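Local coordinates for protein alginate lyase (Paenibacillus sp. FPU-7, PDB 6KFN) that probably cleaves the polysaccharide alginate by beta-elimination, as an alginate lyase built on a right-handed parallel beta-helix, at residues K19-K22 / P23-I27; V28-E31 / G32-F35; W82-G86 / L87-G91; N128-N132 / S133-N137; V173-G176 / P177-A181. All blocks are in the same frame, centred on the assembly; numbering follows the deposited sequence.

In the fold
All five contacts are local and follow one another along the chain; none nest or cross. Interaction 1 closes the turn that leads from helix 11-19 into strand 25-29, and interaction 2 closes the turn by which the same strand passes to 34-36. Interaction 3 lies two coils further on, at the bend between strands 82-85 and 88-92. It touches both earlier contacts: W82 CH2 packs on A21 CB at 3.9 Å, and L87 CD2 on L29 CD1 at 4.0 Å. Interaction 4 repeats such a bend at 132-133. Interaction 5 follows strand 174-175, which pairs in parallel with 134-136, so interactions 4 and 5 abut, with centres about 10 Å apart.

Interaction 1: K19-K22 / P23-I27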
loop_
_atom_site.group_PDB
_atom_site.type_symbol
_atom_site.label_atom_id
_atom_site.label_comp_id
_atom_site.label_asym_id
_atom_site.label_seq_id
_atom_site.Cartn_x
_atom_site.Cartn_y
_atom_site.Cartn_z
ATOM N N LYS A 19 13.935 -4.851 19.773
ATOM C CA LYS A 19 15.352 -4.504 19.909
ATOM C C LYS A 19 16.213 -5.765 19.884
ATOM O O LYS A 19 17.302 -5.769 19.316
ATOM C CB LYS A 19 15.579 -3.699 21.192
ATOM C CG LYS A 19 17.018 -3.282 21.430
ATOM C CD LYS A 19 17.134 -2.412 22.692
ATOM C CE LYS A 19 18.567 -2.283 23.206
ATOM N NZ LYS A 19 18.667 -1.165 24.181
ATOM N N ASN A 20 15.724 -6.837 20.483
ATOM C CA ASN A 20 16.433 -8.106 20.619
ATOM C C ASN A 20 15.982 -9.136 19.604
ATOM O O ASN A 20 16.220 -10.334 19.787
ATOM C CB ASN A 20 16.245 -8.630 22.061
ATOM C CG ASN A 20 16.966 -9.925 22.368
ATOM O OD1 ASN A 20 16.340 -10.900 22.824
ATOM N ND2 ASN A 20 18.291 -9.914 22.261
ATOM N N ALA A 21 15.350 -8.716 18.506
ATOM C CA ALA A 21 14.790 -9.664 17.565
ATOM C C ALA A 21 15.889 -10.453 16.874
ATOM O O ALA A 21 16.922 -9.897 16.476
ATOM C CB ALA A 21 13.945 -8.944 16.524
ATOM N N LYS A 22 15.618 -11.738 16.685
ATOM C CA LYS A 22 16.504 -12.698 16.042
ATOM C C LYS A 22 15.731 -13.499 15.008
ATOM O O LYS A 22 14.523 -13.720 15.166
ATOM C CB LYS A 22 17.077 -13.670 17.088
ATOM C CG LYS A 22 17.882 -12.971 18.168
ATOM C CD LYS A 22 18.421 -13.960 19.189
ATOM C CE LYS A 22 19.174 -13.257 20.293
ATOM N NZ LYS A 22 19.438 -14.114 21.478
ATOM N N PRO A 23 16.410 -13.977 13.946
ATOM C CA PRO A 23 15.769 -14.909 13.019
ATOM C C PRO A 23 15.031 -16.012 13.762
ATOM O O PRO A 23 15.573 -16.627 14.692
ATOM C CB PRO A 23 16.946 -15.439 12.170
ATOM C CG PRO A 23 17.964 -14.304 12.236
ATOM C CD PRO A 23 17.845 -13.823 13.673
ATOM N N GLY A 24 13.791 -16.294 13.349
ATOM C CA GLY A 24 12.982 -17.339 13.941
ATOM C C GLY A 24 12.166 -16.913 15.147
ATOM O O GLY A 24 11.390 -17.708 15.672
ATOM N N ASP A 25 12.293 -15.667 15.577
ATOM C CA ASP A 25 11.466 -15.198 16.685
ATOM C C ASP A 25 9.997 -15.123 16.254
ATOM O O ASP A 25 9.681 -14.715 15.140
ATOM C CB ASP A 25 11.912 -13.828 17.190
ATOM C CG ASP A 25 13.104 -13.833 18.100
ATOM O OD1 ASP A 25 13.569 -14.938 18.503
ATOM O OD2 ASP A 25 13.548 -12.729 18.453
ATOM N N ASP A 26 9.108 -15.414 17.209
ATOM C CA ASP A 26 7.653 -15.274 17.068
ATOM C C ASP A 26 7.206 -14.351 18.198
ATOM O O ASP A 26 7.126 -14.787 19.343
ATOM C CB ASP A 26 7.018 -16.641 17.139
ATOM C CG ASP A 26 5.556 -16.674 16.772
ATOM O OD1 ASP A 26 5.067 -15.730 16.149
ATOM O OD2 ASP A 26 4.909 -17.725 17.096
ATOM N N ILE A 27 6.968 -13.089 17.850
ATOM C CA ILE A 27 6.546 -12.062 18.788
ATOM C C ILE A 27 5.019 -12.006 18.710
ATOM O O ILE A 27 4.454 -11.612 17.691
ATOM C CB ILE A 27 7.183 -10.712 18.450
ATOM C CG1 ILE A 27 8.707 -10.821 18.429
ATOM C CG2 ILE A 27 6.686 -9.658 19.430
ATOM C CD1 ILE A 27 9.392 -9.572 17.840
#
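A type II beta turn from K22 to D25 carries the chain into strand 25-29, and the carboxylate of D25 folds back across it to the main chain of K22. Two hydrogen bonds join these end residues. D25 N donates to K22 O at 3.0 Å, closing the turn, and K22 N donates to D25 OD2 at 2.9 Å with an N-H...O angle of 151°. The second bond meets OD2 from well above the carboxylate plane, 67° out of it. The first torsion of D25 (chi1 -80°) sets CG beside the backbone N and thereby swings the carboxylate back over K22. OD2 also lies 3.4 Å from A21 CA, so the carboxylate rests against the chain just ahead of the turn. P23 and G24 occupy the two corners; G24 has a positive phi, a shape suited to glycine. In the conformer described, the lysine chain of K22 runs extended away from the turn. D25 OD1 pairs with R4 of strand 4-8, whose guanidinium also binds N20 OD1; the arginine thus holds both the end of the helix and the turn. Further along the strand, I27 packs on L14, A17 and L18 of helix 11-19 and on I6 of strand 4-8, while the main chain of D25 bonds to T52 of strand 51-55.

Interaction 2: V28-E31 / G32-F35; sequences VLAE and GVTF
F35 reaches back across the turn to L29, and its ring is the largest element of this contact. L29 CB lies 3.8 Å from F35 CZ. Farther along the leucine, CD2 is 4.0 Å from the same ring carbon, while CD1 stands 4.2 Å above one face, displaced toward the rim. V33 CG1 lies 3.5 Å above the opposite face, also toward the rim, so both branches flank the ring off-centre, with A30 N near its plane at the CZ edge. A chi1 of -62° puts the phenylalanine CG beside its backbone N and sends the ring back toward L29. E31 and G32 form the corners of the type II beta turn from A30 to V33. At G32 phi is 83°, the positive value that favours glycine here. E31 holds its chain extended away from the turn, and OE2 accepts a hydrogen bond from the backbone N of N60. Closure by V33 N to A30 O is weak, at 3.5 Å, and is backed by A30 CB against V33 CG2 at 3.8 Å. With one long hydrogen bond and several carbon contacts, this turn probably owes its shape more to apolar packing, glycine geometry and the buried ring than to polar closure.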
loop_
_atom_site.group_PDB
_atom_site.type_symbol
_atom_site.label_atom_id
_atom_site.label_comp_id
_atom_site.label_asym_id
_atom_site.label_seq_id
_atom_site.Cartn_x
_atom_site.Cartn_y
_atom_site.Cartn_z
ATOM N N VAL A 28 4.376 -12.450 19.796
ATOM C CA VAL A 28 2.945 -12.739 19.812
ATOM C C VAL A 28 2.265 -11.737 20.730
ATOM O O VAL A 28 2.520 -11.726 21.938
ATOM C CB VAL A 28 2.663 -14.179 20.255
ATOM C CG1 VAL A 28 1.177 -14.469 20.132
ATOM C CG2 VAL A 28 3.492 -15.189 19.433
ATOM N N LEU A 29 1.432 -10.871 20.156
ATOM C CA LEU A 29 0.854 -9.746 20.862
ATOM C C LEU A 29 -0.567 -10.051 21.339
ATOM O O LEU A 29 -1.414 -10.545 20.590
ATOM C CB LEU A 29 0.854 -8.521 19.966
ATOM C CG LEU A 29 2.227 -8.106 19.435
ATOM C CD1 LEU A 29 2.137 -6.784 18.724
ATOM C CD2 LEU A 29 3.247 -8.070 20.561
ATOM N N ALA A 30 -0.818 -9.762 22.614
ATOM C CA ALA A 30 -2.082 -10.115 23.240
ATOM C C ALA A 30 -3.278 -9.449 22.571
ATOM O O ALA A 30 -3.257 -8.267 22.248
ATOM C CB ALA A 30 -2.042 -9.699 24.712
ATOM N N GLU A 31 -4.351 -10.220 22.379
ATOM C CA GLU A 31 -5.603 -9.673 21.867
ATOM C C GLU A 31 -6.140 -8.595 22.788
ATOM O O GLU A 31 -6.034 -8.675 24.001
ATOM C CB GLU A 31 -6.640 -10.770 21.697
ATOM C CG GLU A 31 -6.341 -11.707 20.538
ATOM C CD GLU A 31 -7.496 -12.632 20.277
ATOM O OE1 GLU A 31 -7.401 -13.822 20.618
ATOM O OE2 GLU A 31 -8.541 -12.163 19.768
ATOM N N GLY A 32 -6.756 -7.584 22.199
ATOM C CA GLY A 32 -7.414 -6.554 22.966
ATOM C C GLY A 32 -6.500 -5.472 23.470
ATOM O O GLY A 32 -6.982 -4.489 24.027
ATOM N N VAL A 33 -5.192 -5.603 23.282
ATOM C CA VAL A 33 -4.264 -4.633 23.803
ATOM C C VAL A 33 -3.891 -3.665 22.700
ATOM O O VAL A 33 -3.672 -4.060 21.552
ATOM C CB VAL A 33 -3.023 -5.340 24.377
ATOM C CG1 VAL A 33 -1.990 -4.327 24.824
ATOM C CG2 VAL A 33 -3.432 -6.230 25.538
ATOM N N THR A 34 -3.807 -2.385 23.066
ATOM C CA THR A 34 -3.229 -1.339 22.236
ATOM C C THR A 34 -1.814 -1.064 22.730
ATOM O O THR A 34 -1.601 -0.682 23.881
ATOM C CB THR A 34 -4.099 -0.081 22.216
ATOM O OG1 THR A 34 -5.363 -0.391 21.604
ATOM C CG2 THR A 34 -3.433 0.992 21.404
ATOM N N PHE A 35 -0.862 -1.252 21.841
ATOM C CA PHE A 35 0.556 -1.021 22.067
ATOM C C PHE A 35 0.899 0.333 21.477
ATOM O O PHE A 35 0.855 0.486 20.259
ATOM C CB PHE A 35 1.386 -2.104 21.369
ATOM C CG PHE A 35 1.124 -3.516 21.867
ATOM C CD1 PHE A 35 -0.011 -4.225 21.477
ATOM C CD2 PHE A 35 2.011 -4.134 22.744
ATOM C CE1 PHE A 35 -0.267 -5.490 21.965
ATOM C CE2 PHE A 35 1.767 -5.403 23.224
ATOM C CZ PHE A 35 0.644 -6.095 22.860
#

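Interaction 3: W82-G86 / L87-G91; sequences WNITG and LKMTG
I84 offers its CG2 methyl to two side chains that follow the bend, M89 and L87. With CG1 set beside the backbone N (chi1 -58°), the gamma methyl CG2 falls beside the carbonyl carbon and faces along the chain toward both partners. The closer is M89 CE, at 3.6 Å in the conformers described here, each side chain having a second one; the methionine first turns back toward its own N and then bends at chi2 (82°), and this kink brings the terminal methyl to the isoleucine. L87 sets CG beside its backbone N and then extends (chi2 167°), carrying CD1 to 4.1 Å from the same I84 methyl. Both side chains run nearly perpendicular to I84. In the right-handed beta-helix these residues mark the bend between strands 82-85 and 88-92, which pair in parallel with strands of the coils before and after. G86 forms the bend with a positive phi that favours glycine. L87 folds back over it: CG comes within 3.6 Å of T85 O. L87 N is 3.3 Å from that oxygen, at an angle too poor for a hydrogen bond. I84 also packs on I53, L75 and V77, and M89 touches S74.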
loop_
_atom_site.group_PDB
_atom_site.type_symbol
_atom_site.label_atom_id
_atom_site.label_comp_id
_atom_site.label_asym_id
_atom_site.label_seq_id
_atom_site.Cartn_x
_atom_site.Cartn_y
_atom_site.Cartn_z
ATOM N N TRP A 82 10.540 -10.202 7.533
ATOM C CA TRP A 82 9.536 -10.112 8.570
ATOM C C TRP A 82 8.196 -10.602 8.039
ATOM O O TRP A 82 7.808 -10.252 6.927
ATOM C CB TRP A 82 9.351 -8.652 9.058
ATOM C CG TRP A 82 10.523 -8.144 9.832
ATOM C CD1 TRP A 82 11.745 -7.793 9.304
ATOM C CD2 TRP A 82 10.626 -8.020 11.260
ATOM N NE1 TRP A 82 12.594 -7.424 10.307
ATOM C CE2 TRP A 82 11.952 -7.581 11.522
ATOM C CE3 TRP A 82 9.735 -8.208 12.325
ATOM C CZ2 TRP A 82 12.390 -7.321 12.800
ATOM C CZ3 TRP A 82 10.191 -7.943 13.599
ATOM C CH2 TRP A 82 11.502 -7.520 13.820
ATOM N N ASN A 83 7.474 -11.350 8.869
ATOM C CA ASN A 83 6.055 -11.666 8.682
ATOM C C ASN A 83 5.274 -10.874 9.717
ATOM O O ASN A 83 5.481 -11.044 10.916
ATOM C CB ASN A 83 5.799 -13.149 8.867
ATOM C CG ASN A 83 6.434 -14.001 7.769
ATOM O OD1 ASN A 83 6.793 -13.485 6.693
ATOM N ND2 ASN A 83 6.521 -15.298 7.999
ATOM N N ILE A 84 4.442 -9.970 9.222
ATOM C CA ILE A 84 3.640 -9.056 10.036
ATOM C C ILE A 84 2.191 -9.447 9.803
ATOM O O ILE A 84 1.688 -9.278 8.691
ATOM C CB ILE A 84 3.921 -7.599 9.622
ATOM C CG1 ILE A 84 5.410 -7.272 9.765
ATOM C CG2 ILE A 84 3.063 -6.654 10.436
ATOM C CD1 ILE A 84 5.867 -6.090 8.971
ATOM N N THR A 85 1.534 -10.023 10.826
ATOM C CA THR A 85 0.318 -10.789 10.598
ATOM C C THR A 85 -0.760 -10.438 11.606
ATOM O O THR A 85 -0.545 -10.492 12.814
ATOM C CB THR A 85 0.628 -12.300 10.692
ATOM O OG1 THR A 85 1.700 -12.588 9.800
ATOM C CG2 THR A 85 -0.592 -13.111 10.357
ATOM N N GLY A 86 -1.967 -10.165 11.095
ATOM C CA GLY A 86 -3.134 -10.117 11.949
ATOM C C GLY A 86 -3.237 -8.941 12.867
ATOM O O GLY A 86 -3.990 -8.997 13.819
ATOM N N LEU A 87 -2.558 -7.863 12.608
ATOM C CA LEU A 87 -2.506 -6.700 13.473
ATOM C C LEU A 87 -3.313 -5.542 12.903
ATOM O O LEU A 87 -3.461 -5.396 11.694
ATOM C CB LEU A 87 -1.054 -6.244 13.615
ATOM C CG LEU A 87 -0.148 -7.256 14.346
ATOM C CD1 LEU A 87 1.310 -6.888 14.181
ATOM C CD2 LEU A 87 -0.468 -7.281 15.796
ATOM N N LYS A 88 -3.756 -4.696 13.805
ATOM C CA LYS A 88 -4.262 -3.371 13.465
ATOM C C LYS A 88 -3.145 -2.349 13.648
ATOM O O LYS A 88 -2.326 -2.474 14.579
ATOM C CB LYS A 88 -5.453 -3.025 14.366
ATOM C CG LYS A 88 -6.655 -3.910 14.172
ATOM C CD LYS A 88 -7.796 -3.642 15.157
ATOM C CE LYS A 88 -9.038 -4.378 14.837
ATOM N NZ LYS A 88 -10.083 -4.030 15.851
ATOM N N MET A 89 -3.120 -1.336 12.789
ATOM C CA MET A 89 -2.161 -0.246 12.873
ATOM C C MET A 89 -2.925 1.068 12.720
ATOM O O MET A 89 -3.690 1.225 11.767
ATOM C CB MET A 89 -1.070 -0.302 11.780
ATOM C CG MET A 89 0.007 -1.374 11.918
ATOM S SD MET A 89 -0.513 -2.967 11.326
ATOM C CE MET A 89 1.053 -3.888 11.572
ATOM N N THR A 90 -2.704 1.999 13.632
ATOM C CA THR A 90 -3.453 3.232 13.640
ATOM C C THR A 90 -2.680 4.350 14.294
ATOM O O THR A 90 -1.644 4.145 14.920
ATOM C CB THR A 90 -4.800 2.982 14.350
ATOM O OG1 THR A 90 -5.696 4.069 14.115
ATOM C CG2 THR A 90 -4.679 2.814 15.854
ATOM N N GLY A 91 -3.251 5.561 14.195
ATOM C CA GLY A 91 -2.858 6.597 15.124
ATOM C C GLY A 91 -1.477 7.194 14.927
ATOM O O GLY A 91 -0.808 7.572 15.907
#

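Interaction 4: N128-N132 / S133-N137; sequences NIIRN and SHIYN
S133 turns its side chain back onto R131 O and I130, at the bend that joins strand 129-131 to strand 134-136. Its CB lies 3.7 Å from R131 O and 4.1 Å from I130 CD1. From there the chi1 of -66° places OG beside the backbone N, anti to the carbonyl carbon, and this turns the hydroxyl onto R131 O. OG donates to that oxygen at 2.8 Å, approaching from above the carbonyl plane, 52° out of it. The backbone N of S133 is also close to R131 O, but its angle is too poor for a hydrogen bond, so the hydroxyl makes the polar link. OG has a second hydrogen bond with L109 N in the preceding coil, so two hydrogen bonds hold the buried hydroxyl, one within the bend and one to the coil before. OG also lies against I130 CG1, at 3.8 Å. Beyond that atom the isoleucine runs extended, and CD1 meets I135 CD1 at 4.3 Å. V119 and I149 of the neighbouring face cover this pair of isoleucines. Opposite in character, R131 points away from the contact and its guanidinium forms a salt bridge with D107. N132 makes the corner with positive phi and psi, and its ND2 donates to D107 OD1. A single left-handed residue, here an asparagine, between two parallel-paired strands resembles the short T2 turn of pectate lyase-like right-handed beta-helices.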
loop_
_atom_site.group_PDB
_atom_site.type_symbol
_atom_site.label_atom_id
_atom_site.label_comp_id
_atom_site.label_asym_id
_atom_site.label_seq_id
_atom_site.Cartn_x
_atom_site.Cartn_y
_atom_site.Cartn_z
ATOM N N ASN A 128 8.391 -7.524 -1.560
ATOM C CA ASN A 128 7.489 -7.582 -0.415
ATOM C C ASN A 128 6.076 -7.888 -0.897
ATOM O O ASN A 128 5.769 -7.761 -2.080
ATOM C CB ASN A 128 7.506 -6.260 0.326
ATOM C CG ASN A 128 8.914 -5.857 0.732
ATOM O OD1 ASN A 128 9.516 -6.528 1.576
ATOM N ND2 ASN A 128 9.435 -4.777 0.178
ATOM N N ILE A 129 5.209 -8.274 0.042
ATOM C CA ILE A 129 3.796 -8.478 -0.262
ATOM C C ILE A 129 2.953 -7.934 0.876
ATOM O O ILE A 129 3.283 -8.124 2.038
ATOM C CB ILE A 129 3.466 -9.948 -0.569
ATOM C CG1 ILE A 129 2.001 -10.117 -1.010
ATOM C CG2 ILE A 129 3.837 -10.869 0.556
ATOM C CD1 ILE A 129 1.743 -11.391 -1.742
ATOM N N ILE A 130 1.860 -7.292 0.518
ATOM C CA ILE A 130 0.756 -7.045 1.426
ATOM C C ILE A 130 -0.466 -7.735 0.850
ATOM O O ILE A 130 -0.837 -7.514 -0.306
ATOM C CB ILE A 130 0.534 -5.554 1.740
ATOM C CG1 ILE A 130 -0.619 -5.409 2.737
ATOM C CG2 ILE A 130 0.341 -4.693 0.505
ATOM C CD1 ILE A 130 -0.711 -4.055 3.402
ATOM N N ARG A 131 -1.087 -8.596 1.671
ATOM C CA ARG A 131 -2.205 -9.386 1.229
ATOM C C ARG A 131 -3.286 -9.414 2.298
ATOM O O ARG A 131 -3.024 -9.258 3.496
ATOM C CB ARG A 131 -1.782 -10.785 0.829
ATOM C CG ARG A 131 -1.255 -11.633 1.928
ATOM C CD ARG A 131 -1.340 -13.101 1.545
ATOM N NE ARG A 131 -0.149 -13.513 0.857
ATOM C CZ ARG A 131 0.956 -13.864 1.488
ATOM N NH1 ARG A 131 1.005 -13.820 2.791
ATOM N NH2 ARG A 131 2.010 -14.221 0.804
ATOM N N ASN A 132 -4.515 -9.641 1.856
ATOM C CA ASN A 132 -5.620 -9.962 2.766
ATOM C C ASN A 132 -5.722 -8.919 3.887
ATOM O O ASN A 132 -5.815 -9.249 5.062
ATOM C CB ASN A 132 -5.460 -11.359 3.366
ATOM C CG ASN A 132 -5.298 -12.418 2.329
ATOM O OD1 ASN A 132 -5.900 -12.338 1.257
ATOM N ND2 ASN A 132 -4.482 -13.431 2.629
ATOM N N SER A 133 -5.697 -7.644 3.495
ATOM C CA SER A 133 -5.640 -6.538 4.431
ATOM C C SER A 133 -6.639 -5.465 4.005
ATOM O O SER A 133 -7.076 -5.445 2.869
ATOM C CB SER A 133 -4.212 -5.942 4.476
ATOM O OG SER A 133 -3.278 -6.887 5.013
ATOM N N HIS A 134 -6.952 -4.557 4.933
ATOM C CA HIS A 134 -7.869 -3.443 4.686
ATOM C C HIS A 134 -7.199 -2.171 5.147
ATOM O O HIS A 134 -6.805 -2.070 6.317
ATOM C CB HIS A 134 -9.180 -3.664 5.438
ATOM C CG HIS A 134 -10.245 -2.630 5.154
ATOM N ND1 HIS A 134 -11.344 -2.494 5.968
ATOM C CD2 HIS A 134 -10.387 -1.714 4.177
ATOM C CE1 HIS A 134 -12.124 -1.544 5.477
ATOM N NE2 HIS A 134 -11.561 -1.046 4.393
ATOM N N ILE A 135 -7.097 -1.184 4.239
ATOM C CA ILE A 135 -6.551 0.117 4.521
ATOM C C ILE A 135 -7.666 1.132 4.291
ATOM O O ILE A 135 -8.276 1.135 3.217
ATOM C CB ILE A 135 -5.348 0.444 3.606
ATOM C CG1 ILE A 135 -4.238 -0.593 3.781
ATOM C CG2 ILE A 135 -4.858 1.848 3.839
ATOM C CD1 ILE A 135 -3.193 -0.571 2.684
ATOM N N TYR A 136 -7.935 1.986 5.283
ATOM C CA TYR A 136 -9.005 2.966 5.152
ATOM C C TYR A 136 -8.669 4.166 6.022
ATOM O O TYR A 136 -7.793 4.109 6.883
ATOM C CB TYR A 136 -10.385 2.324 5.472
ATOM C CG TYR A 136 -10.557 1.787 6.869
ATOM C CD1 TYR A 136 -10.108 0.513 7.210
ATOM C CD2 TYR A 136 -11.231 2.515 7.833
ATOM C CE1 TYR A 136 -10.308 -0.001 8.484
ATOM C CE2 TYR A 136 -11.435 2.015 9.101
ATOM C CZ TYR A 136 -10.987 0.757 9.437
ATOM O OH TYR A 136 -11.213 0.279 10.699
ATOM N N ASN A 137 -9.368 5.286 5.795
ATOM C CA ASN A 137 -9.213 6.478 6.640
ATOM C C ASN A 137 -7.747 6.922 6.731
ATOM O O ASN A 137 -7.130 6.933 7.799
ATOM C CB ASN A 137 -9.800 6.263 8.040
ATOM C CG ASN A 137 -11.265 6.182 8.023
ATOM O OD1 ASN A 137 -11.912 6.288 7.003
ATOM N ND2 ASN A 137 -11.827 5.895 9.208
#

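Interaction 5: V173-G176 / P177-A181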
loop_
_atom_site.group_PDB
_atom_site.type_symbol
_atom_site.label_atom_id
_atom_site.label_comp_id
_atom_site.label_asym_id
_atom_site.label_seq_id
_atom_site.Cartn_x
_atom_site.Cartn_y
_atom_site.Cartn_z
ATOM N N VAL A 173 -6.359 -7.064 -1.283
ATOM C CA VAL A 173 -6.483 -5.961 -0.336
ATOM C C VAL A 173 -7.745 -5.171 -0.629
ATOM O O VAL A 173 -8.112 -4.973 -1.774
ATOM C CB VAL A 173 -5.196 -5.078 -0.369
ATOM C CG1 VAL A 173 -5.203 -3.865 0.568
ATOM C CG2 VAL A 173 -3.969 -5.945 -0.018
ATOM N N ARG A 174 -8.364 -4.670 0.416
ATOM C CA ARG A 174 -9.462 -3.722 0.315
ATOM C C ARG A 174 -8.926 -2.360 0.705
ATOM O O ARG A 174 -8.307 -2.220 1.751
ATOM C CB ARG A 174 -10.578 -4.105 1.279
ATOM C CG ARG A 174 -11.865 -3.332 1.061
ATOM C CD ARG A 174 -12.916 -3.858 2.051
ATOM N NE ARG A 174 -13.468 -5.099 1.543
ATOM C CZ ARG A 174 -14.417 -5.181 0.611
ATOM N NH1 ARG A 174 -14.982 -4.091 0.105
ATOM N NH2 ARG A 174 -14.806 -6.366 0.167
ATOM N N ILE A 175 -9.138 -1.375 -0.150
ATOM C CA ILE A 175 -8.651 -0.032 0.085
ATOM C C ILE A 175 -9.849 0.909 0.017
ATOM O O ILE A 175 -10.652 0.818 -0.915
ATOM C CB ILE A 175 -7.519 0.394 -0.863
ATOM C CG1 ILE A 175 -6.453 -0.697 -0.908
ATOM C CG2 ILE A 175 -6.947 1.730 -0.442
ATOM C CD1 ILE A 175 -5.354 -0.459 -1.926
ATOM N N GLY A 176 -9.952 1.802 1.001
ATOM C CA GLY A 176 -11.100 2.671 1.147
ATOM C C GLY A 176 -12.118 2.069 2.085
ATOM O O GLY A 176 -12.002 0.903 2.482
ATOM N N PRO A 177 -13.144 2.821 2.448
ATOM C CA PRO A 177 -13.358 4.226 2.102
ATOM C C PRO A 177 -12.419 5.122 2.931
ATOM O O PRO A 177 -11.617 4.669 3.736
ATOM C CB PRO A 177 -14.820 4.433 2.447
ATOM C CG PRO A 177 -14.994 3.597 3.708
ATOM C CD PRO A 177 -14.150 2.350 3.432
ATOM N N GLY A 178 -12.551 6.438 2.717
ATOM C CA GLY A 178 -11.798 7.383 3.519
ATOM C C GLY A 178 -10.325 7.467 3.219
ATOM O O GLY A 178 -9.588 8.069 3.993
ATOM N N VAL A 179 -9.886 6.867 2.106
ATOM C CA VAL A 179 -8.526 7.050 1.622
ATOM C C VAL A 179 -8.538 8.290 0.749
ATOM O O VAL A 179 -9.234 8.384 -0.266
ATOM C CB VAL A 179 -8.051 5.776 0.902
ATOM C CG1 VAL A 179 -6.757 6.035 0.145
ATOM C CG2 VAL A 179 -7.894 4.668 1.923
ATOM N N ALA A 180 -7.799 9.324 1.196
ATOM C CA ALA A 180 -7.958 10.653 0.650
ATOM C C ALA A 180 -7.249 10.847 -0.690
ATOM O O ALA A 180 -7.683 11.697 -1.489
ATOM C CB ALA A 180 -7.426 11.707 1.626
ATOM N N ALA A 181 -6.144 10.161 -0.936
ATOM C CA ALA A 181 -5.443 10.246 -2.201
ATOM C C ALA A 181 -5.672 8.953 -2.980
ATOM O O ALA A 181 -6.669 8.275 -2.764
ATOM C CB ALA A 181 -3.970 10.637 -1.995
#
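I175 and G176 are the residues of 173-176 that meet the following loop, at P177 and V179. Ahead of them, V173 and R174 belong to the parallel pairing of the helix coils: V173 bonds to V199 on one side, and R174 to S133 and I135 on the other. I175 then turns inward. Its chi1 of -49° directs CG2 toward the loop ahead. That methyl touches V179 CG2 at 3.9 Å, two branched side chains meeting obliquely through one methyl each. The same valine methyl also presses on the backbone of G176, 3.6 Å from its N and 3.9 Å from its CA. In V179 this branch lies beside the backbone N. G176 adopts phi 94° and psi 172°, angles at which a CB would run into the carbonyl O of I175, so the position suits glycine. The peptide to P177 is cis, bringing G176 CA and P177 CA to 2.9 Å. A CA-H...O contact spans the junction, from G176 CA to P177 O at 3.3 Å. The glycine carbonyl oxygen accepts a hydrogen bond from H134 NE2 of the coil before, while P177 rests on N201 of the coil after. The side chain of V179 is about 9 Å from a bound sodium ion, and the chain runs on to E182 and D185, which with E147 bind sodium. Here the cis-proline bend ends strand 174-175 of the right-handed beta-helix, and the loop after it leads to strand 184-186.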